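Local atomic coordinates of carbohydrate deacetylase Agd3 (Neosartorya fumigata, PDB entry 6NWZ), a protein that probably removes N-acetyl groups from the exopolysaccharide galactosaminogalactan, a metal-dependent deacetylation required for biofilm formation by this mould. Residues A[260-263]-A[269-272]; A[494-499]-A[504-509]. All blocks are in the same frame, centred on the assembly; numbering follows the deposited sequence.

Contact 1 (A[260-263]-A[269-272])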
# COMPACT_ATOMS: atom_id res chain seq x y z
N VAL A 260 1.06 -26.19 14.45
CA VAL A 260 2.47 -26.57 14.35
C VAL A 260 2.83 -26.60 12.87
O VAL A 260 2.11 -27.20 12.06
CB VAL A 260 2.73 -27.93 15.01
CG1 VAL A 260 4.19 -28.34 14.83
CG2 VAL A 260 2.37 -27.89 16.48
N THR A 261 3.94 -25.95 12.52
CA THR A 261 4.39 -25.92 11.13
C THR A 261 5.75 -26.60 11.04
O THR A 261 6.57 -26.50 11.97
CB THR A 261 4.47 -24.47 10.59
OG1 THR A 261 5.48 -23.75 11.29
CG2 THR A 261 3.12 -23.75 10.75
N ASP A 262 5.98 -27.30 9.94
CA ASP A 262 7.25 -27.97 9.71
C ASP A 262 8.28 -26.96 9.22
O ASP A 262 8.06 -26.25 8.23
CB ASP A 262 7.09 -29.10 8.69
CG ASP A 262 6.08 -30.15 9.12
OD1 ASP A 262 6.32 -30.83 10.14
OD2 ASP A 262 5.03 -30.28 8.45
N ILE A 263 9.42 -26.90 9.91
CA ILE A 263 10.47 -25.95 9.58
C ILE A 263 11.24 -26.43 8.36
O ILE A 263 11.36 -27.63 8.10
CB ILE A 263 11.38 -25.75 10.81
CG1 ILE A 263 10.54 -25.22 11.98
CG2 ILE A 263 12.55 -24.82 10.50
CD1 ILE A 263 9.72 -23.98 11.63
N SER A 269 12.29 -30.87 11.62
CA SER A 269 11.99 -30.17 12.86
C SER A 269 10.66 -29.43 12.73
O SER A 269 10.25 -29.02 11.64
CB SER A 269 13.10 -29.18 13.21
OG SER A 269 13.18 -28.14 12.24
N THR A 270 9.99 -29.27 13.87
CA THR A 270 8.70 -28.60 13.93
C THR A 270 8.76 -27.50 14.98
O THR A 270 9.51 -27.60 15.96
CB THR A 270 7.57 -29.57 14.27
OG1 THR A 270 7.75 -30.04 15.62
CG2 THR A 270 7.59 -30.76 13.32
N PHE A 271 7.96 -26.45 14.78
CA PHE A 271 7.90 -25.37 15.74
C PHE A 271 6.45 -24.94 15.97
O PHE A 271 5.66 -24.88 15.03
CB PHE A 271 8.73 -24.16 15.31
CG PHE A 271 8.69 -23.03 16.29
CD1 PHE A 271 9.38 -23.11 17.49
CD2 PHE A 271 7.94 -21.89 16.04
CE1 PHE A 271 9.33 -22.08 18.41
CE2 PHE A 271 7.89 -20.86 16.95
CZ PHE A 271 8.58 -20.95 18.14
N ARG A 272 6.13 -24.66 17.23
CA ARG A 272 4.87 -24.05 17.64
C ARG A 272 5.19 -22.92 18.61
O ARG A 272 5.88 -23.14 19.62
CB ARG A 272 3.94 -25.07 18.31
CG ARG A 272 2.58 -24.50 18.72
CD ARG A 272 1.74 -25.55 19.41
NE ARG A 272 0.32 -25.22 19.44
CZ ARG A 272 -0.34 -24.80 20.51
NH1 ARG A 272 0.30 -24.64 21.66
NH2 ARG A 272 -1.64 -24.53 20.44

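Contact 2 (A[494-499]-A[504-509])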
# COMPACT_ATOMS: atom_id res chain seq x y z
N THR A 494 6.24 -11.90 1.45
CA THR A 494 7.60 -11.48 1.77
C THR A 494 8.52 -12.69 1.72
O THR A 494 8.08 -13.84 1.67
CB THR A 494 7.67 -10.82 3.15
OG1 THR A 494 7.33 -11.79 4.16
CG2 THR A 494 6.69 -9.66 3.24
N ARG A 495 9.83 -12.40 1.73
CA ARG A 495 10.84 -13.44 1.82
C ARG A 495 11.00 -14.00 3.23
O ARG A 495 11.87 -14.85 3.46
CB ARG A 495 12.19 -12.90 1.32
CG ARG A 495 12.19 -12.62 -0.18
CD ARG A 495 13.30 -11.67 -0.58
NE ARG A 495 13.20 -11.29 -1.98
CZ ARG A 495 12.46 -10.28 -2.43
NH1 ARG A 495 11.75 -9.54 -1.59
NH2 ARG A 495 12.43 -10.01 -3.73
N ILE A 496 10.19 -13.53 4.18
CA ILE A 496 10.05 -14.19 5.47
C ILE A 496 9.05 -15.32 5.28
O ILE A 496 7.83 -15.10 5.35
CB ILE A 496 9.59 -13.20 6.57
CG1 ILE A 496 10.47 -11.95 6.56
CG2 ILE A 496 9.62 -13.87 7.93
CD1 ILE A 496 11.94 -12.23 6.80
N TYR A 497 9.55 -16.52 5.02
CA TYR A 497 8.72 -17.59 4.50
C TYR A 497 7.90 -18.27 5.60
O TYR A 497 8.25 -18.23 6.79
CB TYR A 497 9.58 -18.62 3.76
CG TYR A 497 10.28 -18.05 2.55
CD1 TYR A 497 9.56 -17.68 1.42
CD2 TYR A 497 11.66 -17.87 2.54
CE1 TYR A 497 10.19 -17.15 0.30
CE2 TYR A 497 12.30 -17.34 1.43
CZ TYR A 497 11.56 -16.98 0.31
OH TYR A 497 12.18 -16.46 -0.80
N TYR A 498 6.81 -18.92 5.18
CA TYR A 498 5.81 -19.42 6.12
C TYR A 498 6.35 -20.53 7.00
O TYR A 498 5.83 -20.75 8.10
CB TYR A 498 4.59 -19.92 5.35
CG TYR A 498 4.72 -21.35 4.87
CD1 TYR A 498 5.48 -21.67 3.75
CD2 TYR A 498 4.08 -22.39 5.54
CE1 TYR A 498 5.60 -22.98 3.30
CE2 TYR A 498 4.20 -23.71 5.11
CZ TYR A 498 4.95 -23.99 3.99
OH TYR A 498 5.07 -25.30 3.56
N ASN A 499 7.35 -21.27 6.53
CA ASN A 499 7.86 -22.45 7.23
C ASN A 499 9.25 -22.20 7.78
O ASN A 499 10.09 -23.11 7.82
CB ASN A 499 7.84 -23.66 6.31
CG ASN A 499 8.62 -23.43 5.02
OD1 ASN A 499 8.85 -22.30 4.62
ND2 ASN A 499 9.01 -24.52 4.36
N ALA A 504 18.65 -18.08 9.43
CA ALA A 504 19.27 -19.10 8.60
C ALA A 504 18.24 -19.80 7.71
O ALA A 504 18.52 -20.09 6.55
CB ALA A 504 20.00 -20.12 9.47
N CYS A 505 17.06 -20.08 8.26
CA CYS A 505 16.03 -20.76 7.48
C CYS A 505 15.58 -19.91 6.30
O CYS A 505 15.62 -20.36 5.15
CB CYS A 505 14.84 -21.11 8.39
SG CYS A 505 13.49 -22.03 7.59
N THR A 506 15.13 -18.67 6.56
CA THR A 506 14.63 -17.83 5.47
C THR A 506 15.69 -17.60 4.41
O THR A 506 15.41 -17.67 3.21
CB THR A 506 14.12 -16.49 6.00
OG1 THR A 506 14.95 -16.05 7.09
CG2 THR A 506 12.68 -16.58 6.44
N VAL A 507 16.92 -17.31 4.83
CA VAL A 507 17.99 -17.08 3.87
C VAL A 507 18.21 -18.31 3.01
O VAL A 507 18.39 -18.22 1.79
CB VAL A 507 19.28 -16.65 4.60
CG1 VAL A 507 20.44 -16.57 3.62
CG2 VAL A 507 19.08 -15.31 5.28
N GLN A 508 18.15 -19.50 3.62
CA GLN A 508 18.35 -20.73 2.87
C GLN A 508 17.25 -20.94 1.83
O GLN A 508 17.53 -21.20 0.66
CB GLN A 508 18.42 -21.92 3.82
CG GLN A 508 18.97 -23.16 3.17
CD GLN A 508 20.35 -22.92 2.59
OE1 GLN A 508 21.20 -22.31 3.23
NE2 GLN A 508 20.56 -23.39 1.37
N GLU A 509 15.99 -20.83 2.26
CA GLU A 509 14.88 -20.99 1.32
C GLU A 509 14.89 -19.90 0.25
O GLU A 509 14.53 -20.17 -0.90
CB GLU A 509 13.56 -20.99 2.08
CG GLU A 509 12.40 -21.61 1.33
CD GLU A 509 11.20 -21.83 2.22
OE1 GLU A 509 11.22 -21.35 3.37
OE2 GLU A 509 10.24 -22.49 1.77

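Contact 1 (A[260-263]-A[269-272])
Val260 sets its two methyls between the side chains of Thr270 and Arg272. CG1 lies anti to the backbone N (chi1 177°) and rests on Thr270, 3.6 Å from Thr270 CB. CG2 turns the other way and packs on the aliphatic part of Arg272, 3.7 Å from Arg272 CB. The extended arginine chain crosses the valine at about a right angle. Beyond it, NE bonds to the carbonyl of Phe258 and NH2 forms a salt bridge with Asp368.

Asp262 and Thr270 form a non-hydrogen-bonded antiparallel pair. Their side chains run side by side in the same direction on one exposed face, with Asp262 OD1 beside the CG2 methyl of Thr270. Thr261 and Phe271 point to the opposite, buried face. They form the hydrogen-bonded pair: Thr261 N to Phe271 O is 3.2 Å and Phe271 N to Thr261 O is 3.1 Å. Phe271 O also accepts a bond from Gln547 NE2, so two donors hold this carbonyl.

Ile263 N continues the pairing to Ser269 O at 2.9 Å. The isoleucine side chain heads toward the other strand. Its CD1 reaches Phe271 CB at 3.8 Å, the two side chains crossing obliquely, while the phenylalanine ring leads away from this contact. Ser269 OG lies against Ile263 CB and is hydrogen-bonded to Pro266 O within the connecting loop.

The arrangement is a short two-stranded antiparallel beta hairpin. It lies beside the zinc site of Asp256, His388 and His392, with the side chain of Thr261 about 4 Å from that of Asp256.

Contact 2 (A[494-499]-A[504-509])
Glu509 reaches Tyr497 with its CG anti to the backbone N (chi1 -160°) and the chain extended beyond it. In Tyr497, CG lies anti to the carbonyl carbon instead (chi1 -63°), and the ring swings to the helix. The glutamate passes over one ring face near the rim. Its CB lies 3.7 Å from Tyr497 CD2, and the carboxylate plane is turned 46° from the ring. The carbonyl oxygen of Arg495 is over the opposite face, also toward the rim. At the ring edge, in plane, Tyr497 CE2 meets Thr506 O at 3.6 Å.

This is a loop folded back on the helix that follows it, between strand 487-492 and helix 503-513 of the deacetylase domain. The Cys500-Cys505 disulfide ties the connecting turn to the first turn of the helix. Asn499 O lies 3.6 Å from Cys505 SG. The amide of Asn499 and the carboxylate of Glu509 are neighbours.

Thr506 directs its methyl at the loop backbone, with CG2 3.4 Å from Tyr497 N and 3.5 Å from Arg495 O. Its hydroxyl turns instead to the carbonyls of Thr502 and Pro503. Arg495 leads away to a salt bridge with Glu527 of helix 520-536.

From the N terminus, strand 252-257 carries the zinc ligands Asp255 and Asp256 and runs into contact 1, which closes a hairpin over five residues. Contact 2 comes over 200 residues later, after strand 487-492, and closes a loop onto helix 503-513. They are in series and neither nest nor cross. The centres of contacts 1 and 2 are about 13 Å apart, and the two touch. Asp262 O lies 3.2 Å from Asn499 CB, and Ile263 CG2 is 4.1 Å from Cys505 SG. Tyr264 and Tyr265 of the hairpin turn reach Asn499 and Gln508, respectively. Strands 252-257 and 487-492 both pair in parallel with strand 542-546, so their meeting ties together the regions after two strands of one sheet.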